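Local coordinates for protein beta-1,3-glucanosyltransferase (Rhizomucor miehei CAU432, PDB 4WTP) that is a carbohydrate-active enzyme of glycoside hydrolase family 17 that folds as a single-chain (beta/alpha)8 barrel, at residues A[241-246]-A[290-295]; A[226-231]-A[276-281]; A[161-166]-A[179-184]; A[96-101]-A[126-131]. All blocks are in the same frame, centred on the assembly; numbering follows the deposited sequence.

Contact 1. Residues A[241-246]-A[290-295]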
loop_
_atom_site.group_PDB
_atom_site.type_symbol
_atom_site.label_atom_id
_atom_site.label_comp_id
_atom_site.label_asym_id
_atom_site.label_seq_id
_atom_site.Cartn_x
_atom_site.Cartn_y
_atom_site.Cartn_z
ATOM N N GLU A 241 1.616 15.433 16.259
ATOM C CA GLU A 241 2.843 16.110 15.871
ATOM C C GLU A 241 3.800 15.090 15.252
ATOM O O GLU A 241 4.510 15.402 14.295
ATOM C CB GLU A 241 3.497 16.806 17.073
ATOM C CG GLU A 241 4.558 16.002 17.830
ATOM C CD GLU A 241 5.352 16.813 18.872
ATOM O OE1 GLU A 241 6.539 17.144 18.624
ATOM O OE2 GLU A 241 4.799 17.119 19.955
ATOM N N ASN A 242 3.829 13.868 15.798
ATOM C CA ASN A 242 4.728 12.822 15.293
ATOM C C ASN A 242 4.254 12.287 13.963
ATOM O O ASN A 242 5.073 12.046 13.072
ATOM C CB ASN A 242 4.993 11.713 16.320
ATOM C CG ASN A 242 5.892 12.171 17.434
ATOM O OD1 ASN A 242 6.425 13.299 17.424
ATOM N ND2 ASN A 242 6.081 11.292 18.410
ATOM N N GLU A 243 2.938 12.079 13.787
ATOM C CA GLU A 243 2.455 11.661 12.478
ATOM C C GLU A 243 2.815 12.742 11.440
ATOM O O GLU A 243 3.232 12.436 10.339
ATOM C CB GLU A 243 0.960 11.351 12.441
ATOM C CG GLU A 243 0.548 10.868 11.059
ATOM C CD GLU A 243 -0.925 10.589 10.868
ATOM O OE1 GLU A 243 -1.759 10.908 11.734
ATOM O OE2 GLU A 243 -1.244 10.068 9.772
ATOM N N ASN A 244 2.586 14.014 11.772
ATOM C CA ASN A 244 2.917 15.133 10.883
ATOM C C ASN A 244 4.395 15.142 10.509
ATOM O O ASN A 244 4.735 15.272 9.340
ATOM C CB ASN A 244 2.528 16.446 11.581
ATOM C CG ASN A 244 2.485 17.618 10.619
ATOM O OD1 ASN A 244 1.896 17.527 9.552
ATOM N ND2 ASN A 244 3.094 18.715 11.020
ATOM N N LYS A 245 5.261 14.970 11.506
ATOM C CA LYS A 245 6.698 14.923 11.253
ATOM C C LYS A 245 7.068 13.736 10.344
ATOM O O LYS A 245 7.850 13.888 9.397
ATOM C CB LYS A 245 7.474 14.884 12.560
ATOM C CG LYS A 245 8.956 14.655 12.353
ATOM C CD LYS A 245 9.773 14.895 13.609
ATOM C CE LYS A 245 11.235 14.521 13.389
ATOM N NZ LYS A 245 11.883 15.033 12.146
ATOM N N TYR A 246 6.514 12.560 10.641
ATOM C CA TYR A 246 6.845 11.361 9.875
ATOM C C TYR A 246 6.405 11.540 8.429
ATOM O O TYR A 246 7.145 11.266 7.490
ATOM C CB TYR A 246 6.169 10.117 10.468
ATOM C CG TYR A 246 6.707 8.830 9.853
ATOM C CD1 TYR A 246 8.028 8.458 10.062
ATOM C CD2 TYR A 246 5.916 8.030 9.032
ATOM C CE1 TYR A 246 8.537 7.273 9.521
ATOM C CE2 TYR A 246 6.404 6.842 8.483
ATOM C CZ TYR A 246 7.723 6.497 8.711
ATOM O OH TYR A 246 8.259 5.337 8.189
ATOM N N PRO A 290 -6.683 17.906 12.585
ATOM C CA PRO A 290 -5.990 19.147 13.005
ATOM C C PRO A 290 -4.564 18.825 13.458
ATOM O O PRO A 290 -4.363 17.884 14.239
ATOM C CB PRO A 290 -6.839 19.676 14.161
ATOM C CG PRO A 290 -7.755 18.563 14.525
ATOM C CD PRO A 290 -7.899 17.637 13.372
ATOM N N GLY A 291 -3.596 19.588 12.954
ATOM C CA GLY A 291 -2.198 19.374 13.272
ATOM C C GLY A 291 -1.487 18.596 12.187
ATOM O O GLY A 291 -0.272 18.481 12.241
ATOM N N ILE A 292 -2.220 18.079 11.206
ATOM C CA ILE A 292 -1.576 17.514 10.013
ATOM C C ILE A 292 -1.530 18.556 8.912
ATOM O O ILE A 292 -2.557 19.123 8.528
ATOM C CB ILE A 292 -2.294 16.262 9.491
ATOM C CG1 ILE A 292 -2.291 15.201 10.597
ATOM C CG2 ILE A 292 -1.612 15.744 8.216
ATOM C CD1 ILE A 292 -0.930 14.594 10.933
ATOM N N THR A 293 -0.338 18.873 8.435
ATOM C CA THR A 293 -0.213 19.669 7.221
ATOM C C THR A 293 0.262 18.742 6.124
ATOM O O THR A 293 1.330 18.112 6.224
ATOM C CB THR A 293 0.703 20.890 7.416
ATOM O OG1 THR A 293 1.999 20.463 7.855
ATOM C CG2 THR A 293 0.121 21.821 8.440
ATOM N N ILE A 294 -0.528 18.645 5.060
ATOM C CA ILE A 294 -0.266 17.689 3.996
ATOM C C ILE A 294 0.707 18.298 3.004
ATOM O O ILE A 294 0.319 18.946 2.044
ATOM C CB ILE A 294 -1.573 17.202 3.346
ATOM C CG1 ILE A 294 -2.504 16.667 4.436
ATOM C CG2 ILE A 294 -1.277 16.125 2.316
ATOM C CD1 ILE A 294 -3.934 16.373 3.989
ATOM N N GLU A 295 1.996 18.090 3.268
ATOM C CA GLU A 295 3.088 18.728 2.542
ATOM C C GLU A 295 4.303 17.834 2.728
ATOM O O GLU A 295 4.429 17.181 3.759
ATOM C CB GLU A 295 3.398 20.167 3.063
ATOM C CG GLU A 295 4.513 20.901 2.280
ATOM C CD GLU A 295 4.681 22.399 2.619
ATOM O OE1 GLU A 295 3.747 22.952 3.239
ATOM O OE2 GLU A 295 5.738 23.036 2.266
HETATM O O HOH W 1 3.513 21.737 9.918
#
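Asn244, on the side of helix 240-256 that faces the loop 290-295, carries the polar part of this contact by reaching into the backbone of that loop. Its OD1 accepts the backbone N-H of Thr293, N to OD1 2.8 Å, in a nearly straight bond with 163° at the hydrogen. The N-H comes in from above the flat amide, 40° out of its plane, rather than along the direction of a lone pair. CG lies anti to the backbone N (chi1 -165°), which sends the amide out from the helix to the loop. A water ties the other end of the same amide to the loop: Asn244 ND2 donates to it over 3.2 Å, and Thr293 OG1 lies 2.9 Å from it. The amide is thus held at both its oxygen and its nitrogen, which fixes its flip.

Apolar packing falls to Ile292. Its CD1 fits against the helix backbone at Asn244, 3.7 Å from Asn244 N and 4.0 Å from Asn244 CB. The same methyl lies across the extended chain of Glu243, the two side chains meeting at about a right angle, with CD1 3.9 Å from Glu243 OE1. That carboxylate has its charged partner in Lys289, just before the loop segment.

The contact lies at the surface of the barrel, where the C-terminal loop after strand 262-263 runs along helix 240-256. His248, one turn further on, binds Thr293 O, while Tyr246 and Asn242 pack against helix 196-212.

Contact 2. Residues A[226-231]-A[276-281]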
loop_
_atom_site.group_PDB
_atom_site.type_symbol
_atom_site.label_atom_id
_atom_site.label_comp_id
_atom_site.label_asym_id
_atom_site.label_seq_id
_atom_site.Cartn_x
_atom_site.Cartn_y
_atom_site.Cartn_z
ATOM N N TRP A 226 2.503 6.354 10.395
ATOM C CA TRP A 226 2.776 6.615 11.796
ATOM C C TRP A 226 1.451 7.011 12.423
ATOM O O TRP A 226 0.727 7.874 11.880
ATOM C CB TRP A 226 3.788 7.763 11.946
ATOM C CG TRP A 226 4.298 7.912 13.344
ATOM C CD1 TRP A 226 3.645 8.498 14.432
ATOM C CD2 TRP A 226 5.568 7.405 13.853
ATOM N NE1 TRP A 226 4.465 8.432 15.542
ATOM C CE2 TRP A 226 5.632 7.792 15.248
ATOM C CE3 TRP A 226 6.652 6.751 13.292
ATOM C CZ2 TRP A 226 6.723 7.493 16.038
ATOM C CZ3 TRP A 226 7.727 6.426 14.117
ATOM C CH2 TRP A 226 7.771 6.801 15.456
ATOM N N PRO A 227 1.113 6.465 13.606
ATOM C CA PRO A 227 -0.192 6.743 14.209
ATOM C C PRO A 227 -0.237 8.053 14.988
ATOM O O PRO A 227 0.737 8.496 15.618
ATOM C CB PRO A 227 -0.397 5.549 15.154
ATOM C CG PRO A 227 0.990 5.222 15.603
ATOM C CD PRO A 227 1.849 5.448 14.368
ATOM N N SER A 228 -1.402 8.691 14.949
ATOM C CA SER A 228 -1.554 9.972 15.664
ATOM C C SER A 228 -2.044 9.851 17.114
ATOM O O SER A 228 -2.057 10.836 17.826
ATOM C CB SER A 228 -2.495 10.895 14.908
ATOM O OG SER A 228 -3.771 10.304 14.772
ATOM N N ALA A 229 -2.468 8.656 17.522
ATOM C CA ALA A 229 -2.970 8.432 18.895
ATOM C C ALA A 229 -2.926 6.963 19.192
ATOM O O ALA A 229 -2.682 6.135 18.296
ATOM C CB ALA A 229 -4.392 8.978 19.067
ATOM N N GLY A 230 -3.133 6.631 20.464
ATOM C CA GLY A 230 -3.242 5.240 20.877
ATOM C C GLY A 230 -2.082 4.764 21.731
ATOM O O GLY A 230 -1.970 3.579 22.054
ATOM N N GLY A 231 -1.185 5.667 22.090
ATOM C CA GLY A 231 -0.156 5.355 23.061
ATOM C C GLY A 231 1.247 5.452 22.518
ATOM O O GLY A 231 1.656 6.473 21.969
ATOM N N GLU A 276 -3.879 1.323 15.805
ATOM C CA GLU A 276 -4.209 0.933 14.429
ATOM C C GLU A 276 -5.383 1.729 13.853
ATOM O O GLU A 276 -5.577 1.817 12.667
ATOM C CB GLU A 276 -4.436 -0.589 14.297
ATOM C CG GLU A 276 -3.189 -1.388 14.596
ATOM C CD GLU A 276 -3.410 -2.845 14.409
ATOM O OE1 GLU A 276 -4.171 -3.197 13.502
ATOM O OE2 GLU A 276 -2.847 -3.607 15.190
ATOM N N ALA A 277 -6.132 2.346 14.747
ATOM C CA ALA A 277 -7.263 3.193 14.354
ATOM C C ALA A 277 -6.870 4.634 14.019
ATOM O O ALA A 277 -7.732 5.474 13.797
ATOM C CB ALA A 277 -8.338 3.159 15.440
ATOM N N HIS A 278 -5.575 4.940 14.011
ATOM C CA HIS A 278 -5.093 6.320 13.890
ATOM C C HIS A 278 -3.985 6.541 12.861
ATOM O O HIS A 278 -3.211 7.502 13.007
ATOM C CB HIS A 278 -4.623 6.807 15.258
ATOM C CG HIS A 278 -5.732 6.809 16.284
ATOM N ND1 HIS A 278 -6.684 7.774 16.354
ATOM C CD2 HIS A 278 -6.040 5.887 17.252
ATOM C CE1 HIS A 278 -7.544 7.483 17.354
ATOM N NE2 HIS A 278 -7.140 6.337 17.911
ATOM N N PHE A 279 -3.926 5.696 11.821
ATOM C CA PHE A 279 -2.913 5.845 10.748
ATOM C C PHE A 279 -3.349 6.728 9.581
ATOM O O PHE A 279 -2.562 6.964 8.669
ATOM C CB PHE A 279 -2.486 4.474 10.218
ATOM C CG PHE A 279 -1.451 3.785 11.053
ATOM C CD1 PHE A 279 -0.116 4.011 10.824
ATOM C CD2 PHE A 279 -1.830 2.992 12.134
ATOM C CE1 PHE A 279 0.856 3.363 11.580
ATOM C CE2 PHE A 279 -0.869 2.347 12.909
ATOM C CZ PHE A 279 0.476 2.549 12.664
ATOM N N GLY A 280 -4.577 7.237 9.580
ATOM C CA GLY A 280 -5.000 8.040 8.449
ATOM C C GLY A 280 -4.259 9.351 8.355
ATOM O O GLY A 280 -3.854 9.945 9.366
ATOM N N VAL A 281 -4.121 9.820 7.118
ATOM C CA VAL A 281 -3.756 11.216 6.840
ATOM C C VAL A 281 -4.954 12.120 7.171
ATOM O O VAL A 281 -4.775 13.227 7.662
ATOM C CB VAL A 281 -3.318 11.386 5.370
ATOM C CG1 VAL A 281 -3.088 12.849 5.048
ATOM C CG2 VAL A 281 -2.044 10.574 5.092
HETATM O O HOH W 2 0.341 7.517 8.823
#
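Phe279 has CG anti to its carbonyl carbon (chi1 -82°), and the ring lies beside Pro227, the two side chains pointing the same way. His278, with chi1 -61°, places its imidazole under Ala229. Each ring therefore receives an aliphatic group on a face. Pro227 CB sits over the face of the phenyl ring, 4.1 Å from the Phe279 centroid, and Pro227 CD touches Phe279 CE1 at 3.6 Å. The methyl of Ala229 is more nearly centred: its CB is 3.7 Å from the His278 ring centroid. Both are CH-pi contacts.

Between the two rings the backbones join. Ser228 N donates to His278 O at 2.9 Å, the donor tilted 30° from the carbonyl plane, and Pro227 CA approaches the same oxygen at 3.3 Å. A water adds a bridge, accepting from Trp226 N and donating to Phe279 O. Ala229 N and O are buried here without a polar partner in the model.

Both segments are loops, one following strand 219-223 and the other strand 262-263. Lys289 binds Ser228 OG and Gly280 O, linking the two; Ser228 also packs on helix 240-256, and Trp226 lies against that helix and helix 196-212.

Contact 3. Residues A[161-166]-A[179-184]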
loop_
_atom_site.group_PDB
_atom_site.type_symbol
_atom_site.label_atom_id
_atom_site.label_comp_id
_atom_site.label_asym_id
_atom_site.label_seq_id
_atom_site.Cartn_x
_atom_site.Cartn_y
_atom_site.Cartn_z
ATOM N N ILE A 161 0.400 -4.880 -17.604
ATOM C CA ILE A 161 0.441 -4.611 -16.153
ATOM C C ILE A 161 1.598 -5.318 -15.478
ATOM O O ILE A 161 1.765 -6.521 -15.630
ATOM C CB ILE A 161 -0.871 -5.011 -15.489
ATOM C CG1 ILE A 161 -2.002 -4.167 -16.070
ATOM C CG2 ILE A 161 -0.774 -4.860 -13.975
ATOM C CD1 ILE A 161 -3.367 -4.579 -15.576
ATOM N N LYS A 162 2.406 -4.554 -14.747
ATOM C CA LYS A 162 3.587 -5.112 -14.071
ATOM C C LYS A 162 3.218 -5.713 -12.713
ATOM O O LYS A 162 2.291 -5.260 -12.057
ATOM C CB LYS A 162 4.649 -4.018 -13.885
ATOM C CG LYS A 162 5.179 -3.414 -15.180
ATOM C CD LYS A 162 6.164 -2.271 -14.926
ATOM C CE LYS A 162 6.666 -1.655 -16.223
ATOM N NZ LYS A 162 7.683 -0.608 -15.975
ATOM N N VAL A 163 3.949 -6.751 -12.310
ATOM C CA VAL A 163 3.655 -7.441 -11.056
ATOM C C VAL A 163 4.740 -7.262 -9.997
ATOM O O VAL A 163 5.939 -7.227 -10.285
ATOM C CB VAL A 163 3.382 -8.956 -11.259
ATOM C CG1 VAL A 163 2.273 -9.163 -12.278
ATOM C CG2 VAL A 163 4.626 -9.679 -11.693
ATOM N N ALA A 164 4.287 -7.155 -8.754
ATOM C CA ALA A 164 5.169 -7.036 -7.602
ATOM C C ALA A 164 4.630 -7.941 -6.515
ATOM O O ALA A 164 3.554 -8.501 -6.646
ATOM C CB ALA A 164 5.191 -5.605 -7.091
ATOM N N THR A 165 5.414 -8.102 -5.457
ATOM C CA THR A 165 4.865 -8.525 -4.184
ATOM C C THR A 165 5.314 -7.534 -3.129
ATOM O O THR A 165 6.295 -6.816 -3.334
ATOM C CB THR A 165 5.285 -9.958 -3.858
ATOM O OG1 THR A 165 4.407 -10.487 -2.844
ATOM C CG2 THR A 165 6.766 -10.007 -3.451
ATOM N N ALA A 166 4.555 -7.457 -2.044
ATOM C CA ALA A 166 4.907 -6.563 -0.937
ATOM C C ALA A 166 5.288 -7.393 0.281
ATOM O O ALA A 166 4.593 -8.360 0.600
ATOM C CB ALA A 166 3.703 -5.682 -0.583
ATOM N N GLU A 179 10.881 -13.618 -10.259
ATOM C CA GLU A 179 9.614 -13.629 -10.974
ATOM C C GLU A 179 8.961 -12.249 -11.052
ATOM O O GLU A 179 7.991 -12.091 -11.784
ATOM C CB GLU A 179 8.645 -14.641 -10.354
ATOM C CG GLU A 179 9.152 -16.086 -10.338
ATOM C CD GLU A 179 9.641 -16.573 -11.703
ATOM O OE1 GLU A 179 9.001 -16.240 -12.718
ATOM O OE2 GLU A 179 10.670 -17.287 -11.772
ATOM N N LEU A 180 9.469 -11.283 -10.272
ATOM C CA LEU A 180 8.820 -9.989 -10.131
ATOM C C LEU A 180 9.224 -9.041 -11.242
ATOM O O LEU A 180 10.326 -9.136 -11.808
ATOM C CB LEU A 180 9.250 -9.360 -8.805
ATOM C CG LEU A 180 8.984 -10.123 -7.530
ATOM C CD1 LEU A 180 9.420 -9.291 -6.322
ATOM C CD2 LEU A 180 7.499 -10.459 -7.415
ATOM N N ASP A 181 8.369 -8.067 -11.520
ATOM C CA ASP A 181 8.790 -6.904 -12.285
ATOM C C ASP A 181 9.413 -5.831 -11.375
ATOM O O ASP A 181 10.386 -5.182 -11.759
ATOM C CB ASP A 181 7.614 -6.326 -13.068
ATOM C CG ASP A 181 7.101 -7.271 -14.136
ATOM O OD1 ASP A 181 7.936 -7.778 -14.909
ATOM O OD2 ASP A 181 5.892 -7.522 -14.189
ATOM N N PHE A 182 8.851 -5.660 -10.181
ATOM C CA PHE A 182 9.416 -4.756 -9.188
ATOM C C PHE A 182 9.069 -5.244 -7.787
ATOM O O PHE A 182 8.189 -6.086 -7.595
ATOM C CB PHE A 182 8.979 -3.290 -9.401
ATOM C CG PHE A 182 7.488 -3.065 -9.332
ATOM C CD1 PHE A 182 6.649 -3.413 -10.387
ATOM C CD2 PHE A 182 6.914 -2.523 -8.184
ATOM C CE1 PHE A 182 5.273 -3.204 -10.304
ATOM C CE2 PHE A 182 5.551 -2.279 -8.111
ATOM C CZ PHE A 182 4.724 -2.638 -9.162
ATOM N N LEU A 183 9.760 -4.693 -6.789
ATOM C CA LEU A 183 9.556 -5.066 -5.393
ATOM C C LEU A 183 8.838 -3.941 -4.685
ATOM O O LEU A 183 9.040 -2.768 -5.024
ATOM C CB LEU A 183 10.906 -5.271 -4.720
ATOM C CG LEU A 183 11.817 -6.431 -5.133
ATOM C CD1 LEU A 183 12.382 -6.241 -6.526
ATOM C CD2 LEU A 183 12.923 -6.629 -4.125
ATOM N N MET A 184 8.033 -4.279 -3.677
ATOM C CA MET A 184 7.448 -3.230 -2.841
ATOM C C MET A 184 7.651 -3.557 -1.368
ATOM O O MET A 184 7.295 -4.640 -0.885
ATOM C CB MET A 184 5.953 -3.051 -3.104
ATOM C CG MET A 184 5.575 -2.766 -4.549
ATOM S SD MET A 184 3.856 -2.070 -4.790
ATOM C CE MET A 184 4.206 -0.307 -4.513
HETATM O O HOH W 3 4.005 -8.171 -16.144
#
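Asp181 and Val163 grip each other twice. The backbone N-H of Val163 meets Asp181 OD2 on its anti lone pair, N to OD2 2.8 Å with 168° at the hydrogen, and Asp181 N returns a bond to Val163 O at 2.9 Å. Phe182 N adds a weak bond to that same carbonyl. Further along the strands, Met184 N donates to Thr165 O over 3.1 Å.

The phenyl ring of Phe182, its CG set between backbone N and carbonyl carbon (chi1 60°), turns back over the neighbouring strand. Ala164 CB lies over one face, 3.6 Å from the ring centroid, and Lys162 CB stands at the ring edge, 3.7 Å from Phe182 CE1. Ala164 CB also meets Met184 CG, extending this apolar face. On the other side of the sheet Leu180 CD1 reaches Thr165 CG2 at 4.0 Å.

A second shell positions these groups. A water donates to both Ile161 O and Asp181 OD2, and Lys153 pairs with Asp181 OD1, so both carboxylate oxygens are engaged. Lys220 forms a cation-pi contact with Phe182, while Thr165 OG1 bonds to Val130 O of the adjoining strand.

These are parallel strands of a beta-alpha-beta unit, joined through helix 174-177. The side chain of Asp181 stands in for a strand bond at the beginning of the pairing; with Lys153 beside it and a backbone N-H on OD2, the carboxylate is probably kept ionised.

Contact 4. Residues A[96-101]-A[126-131]. With EDO (1,2-ethanediol), chain C.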
loop_
_atom_site.group_PDB
_atom_site.type_symbol
_atom_site.label_atom_id
_atom_site.label_comp_id
_atom_site.label_asym_id
_atom_site.label_seq_id
_atom_site.Cartn_x
_atom_site.Cartn_y
_atom_site.Cartn_z
ATOM N N LEU A 96 -3.640 -2.443 -7.835
ATOM C CA LEU A 96 -4.534 -3.479 -7.321
ATOM C C LEU A 96 -3.761 -4.520 -6.531
ATOM O O LEU A 96 -2.852 -5.178 -7.035
ATOM C CB LEU A 96 -5.225 -4.179 -8.495
ATOM C CG LEU A 96 -6.195 -3.382 -9.354
ATOM C CD1 LEU A 96 -6.789 -4.232 -10.481
ATOM C CD2 LEU A 96 -7.316 -2.841 -8.487
ATOM N N GLY A 97 -4.133 -4.691 -5.259
ATOM C CA GLY A 97 -3.528 -5.714 -4.418
ATOM C C GLY A 97 -4.380 -6.968 -4.445
ATOM O O GLY A 97 -5.630 -6.880 -4.478
ATOM N N MET A 98 -3.698 -8.109 -4.430
ATOM C CA MET A 98 -4.303 -9.415 -4.205
ATOM C C MET A 98 -4.028 -9.798 -2.772
ATOM O O MET A 98 -2.895 -9.651 -2.287
ATOM C CB MET A 98 -3.674 -10.475 -5.118
ATOM C CG MET A 98 -3.756 -10.158 -6.613
ATOM S SD MET A 98 -2.987 -11.394 -7.712
ATOM C CE MET A 98 -4.226 -12.724 -7.642
ATOM N N TRP A 99 -5.055 -10.277 -2.074
ATOM C CA TRP A 99 -4.893 -10.671 -0.681
ATOM C C TRP A 99 -4.817 -12.161 -0.533
ATOM O O TRP A 99 -5.848 -12.848 -0.549
ATOM C CB TRP A 99 -5.986 -10.090 0.225
ATOM C CG TRP A 99 -5.581 -10.314 1.642
ATOM C CD1 TRP A 99 -5.972 -11.337 2.480
ATOM C CD2 TRP A 99 -4.566 -9.581 2.358
ATOM N NE1 TRP A 99 -5.312 -11.253 3.681
ATOM C CE2 TRP A 99 -4.447 -10.216 3.663
ATOM C CE3 TRP A 99 -3.783 -8.482 2.061
ATOM C CZ2 TRP A 99 -3.571 -9.743 4.622
ATOM C CZ3 TRP A 99 -2.909 -8.009 3.029
ATOM C CH2 TRP A 99 -2.817 -8.615 4.285
ATOM N N ILE A 100 -3.600 -12.681 -0.429
ATOM C CA ILE A 100 -3.404 -14.120 -0.309
ATOM C C ILE A 100 -2.840 -14.423 1.071
ATOM O O ILE A 100 -1.959 -13.723 1.553
ATOM C CB ILE A 100 -2.572 -14.723 -1.464
ATOM C CG1 ILE A 100 -1.279 -13.929 -1.629
ATOM C CG2 ILE A 100 -3.340 -14.726 -2.813
ATOM C CD1 ILE A 100 -0.298 -14.549 -2.597
ATOM N N ASP A 101 -3.438 -15.423 1.720
ATOM C CA ASP A 101 -2.948 -15.956 3.008
ATOM C C ASP A 101 -3.349 -17.425 3.220
ATOM O O ASP A 101 -2.533 -18.328 3.009
ATOM C CB ASP A 101 -3.313 -15.049 4.201
ATOM C CG ASP A 101 -4.768 -14.652 4.223
ATOM O OD1 ASP A 101 -5.605 -15.287 3.537
ATOM O OD2 ASP A 101 -5.077 -13.691 4.963
ATOM N N ASP A 126 -1.506 0.615 -12.438
ATOM C CA ASP A 126 -0.067 0.813 -12.490
ATOM C C ASP A 126 0.703 -0.378 -11.951
ATOM O O ASP A 126 1.930 -0.416 -12.012
ATOM C CB ASP A 126 0.341 2.077 -11.749
ATOM C CG ASP A 126 -0.014 3.328 -12.518
ATOM O OD1 ASP A 126 0.146 3.368 -13.757
ATOM O OD2 ASP A 126 -0.494 4.281 -11.922
ATOM N N GLY A 127 0.006 -1.355 -11.387
ATOM C CA GLY A 127 0.680 -2.546 -10.877
ATOM C C GLY A 127 -0.296 -3.470 -10.197
ATOM O O GLY A 127 -1.348 -3.014 -9.709
ATOM N N LEU A 128 0.068 -4.750 -10.172
ATOM C CA LEU A 128 -0.665 -5.755 -9.435
ATOM C C LEU A 128 0.264 -6.253 -8.314
ATOM O O LEU A 128 1.379 -6.739 -8.597
ATOM C CB LEU A 128 -1.020 -6.885 -10.384
ATOM C CG LEU A 128 -1.952 -7.966 -9.867
ATOM C CD1 LEU A 128 -3.288 -7.472 -9.321
ATOM C CD2 LEU A 128 -2.205 -8.912 -11.010
ATOM N N ILE A 129 -0.207 -6.159 -7.076
ATOM C CA ILE A 129 0.600 -6.530 -5.926
ATOM C C ILE A 129 0.148 -7.908 -5.456
ATOM O O ILE A 129 -0.948 -8.075 -4.916
ATOM C CB ILE A 129 0.478 -5.484 -4.802
ATOM C CG1 ILE A 129 0.721 -4.051 -5.318
ATOM C CG2 ILE A 129 1.443 -5.840 -3.665
ATOM C CD1 ILE A 129 0.409 -2.987 -4.273
ATOM N N VAL A 130 0.975 -8.913 -5.699
ATOM C CA VAL A 130 0.598 -10.302 -5.502
ATOM C C VAL A 130 0.919 -10.674 -4.061
ATOM O O VAL A 130 1.982 -11.215 -3.761
ATOM C CB VAL A 130 1.297 -11.236 -6.519
ATOM C CG1 VAL A 130 0.752 -12.655 -6.383
ATOM C CG2 VAL A 130 1.102 -10.695 -7.933
ATOM N N GLY A 131 -0.019 -10.350 -3.174
ATOM C CA GLY A 131 0.158 -10.601 -1.753
ATOM C C GLY A 131 0.881 -9.491 -1.028
ATOM O O GLY A 131 1.666 -8.730 -1.618
HETATM C C1 EDO C . -2.071 -20.941 5.209
HETATM O O1 EDO C . -1.904 -22.368 5.293
HETATM C C2 EDO C . -1.190 -20.423 4.101
HETATM O O2 EDO C . -1.727 -20.732 2.813
#
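Leu96 and Met98 pair with 126-131 by a regular parallel ladder. Leu96 N donates to Gly127 O at 3.0 Å, Leu96 O accepts from Ile129 N, and Met98 N reaches Ile129 O at 2.8 Å in an almost straight bond, 177° at the hydrogen. The ladder frays at its end, where Gly131 N gives only a weak bond to Met98 O.

Apolar side chains fill one face of this sheet. Leu128, with CG anti to the backbone N (chi1 -172°), swings CD1 back to the partner strand, 3.9 Å from Leu96 CB and 3.8 Å from Met98 CG. Beyond it the bent end of Met98 runs alongside Val130, SD 4.2 Å from Val130 CG2. Helices 104-119 and 142-156 close over these residues.

Past the strand, Ile100 CG1 packs on bare backbone, 3.6 Å from Gly131 CA. A 1,2-ethanediol lies at Asp101 O.

The pairing joins strands 93-98 and 125-132 of a right-handed beta-alpha-beta crossover through helix 104-119. Its core is held by backbone bonds and hydrocarbon; near the start of strand 125-132 Asp126 meets Arg68 and Arg93, and past strand 93-98 Glu109 takes the N-H of Trp99.

How the contacts relate
Along the chain contact 4 comes first, then contact 3, and the remaining two interlock, their segments alternating as 226-231, 241-246, 276-281 and 290-295. Contacts 3 and 4, with centres about 9 Å apart, share the parallel sheet: strands 163-167 and 125-132 are neighbours in it, so four consecutive strands of the barrel are joined. Contacts 1 and 2, about 11 Å apart between centres, touch through Glu243 against Trp226 and Ser228. They lie across the chain's centre from the strand pair, 24 to 30 Å away between centres. One pair thus builds the barrel wall; contact 1 sets the C-terminal loop on helix 240-256, and contact 2 joins the loops that follow strands 219-223 and 262-263.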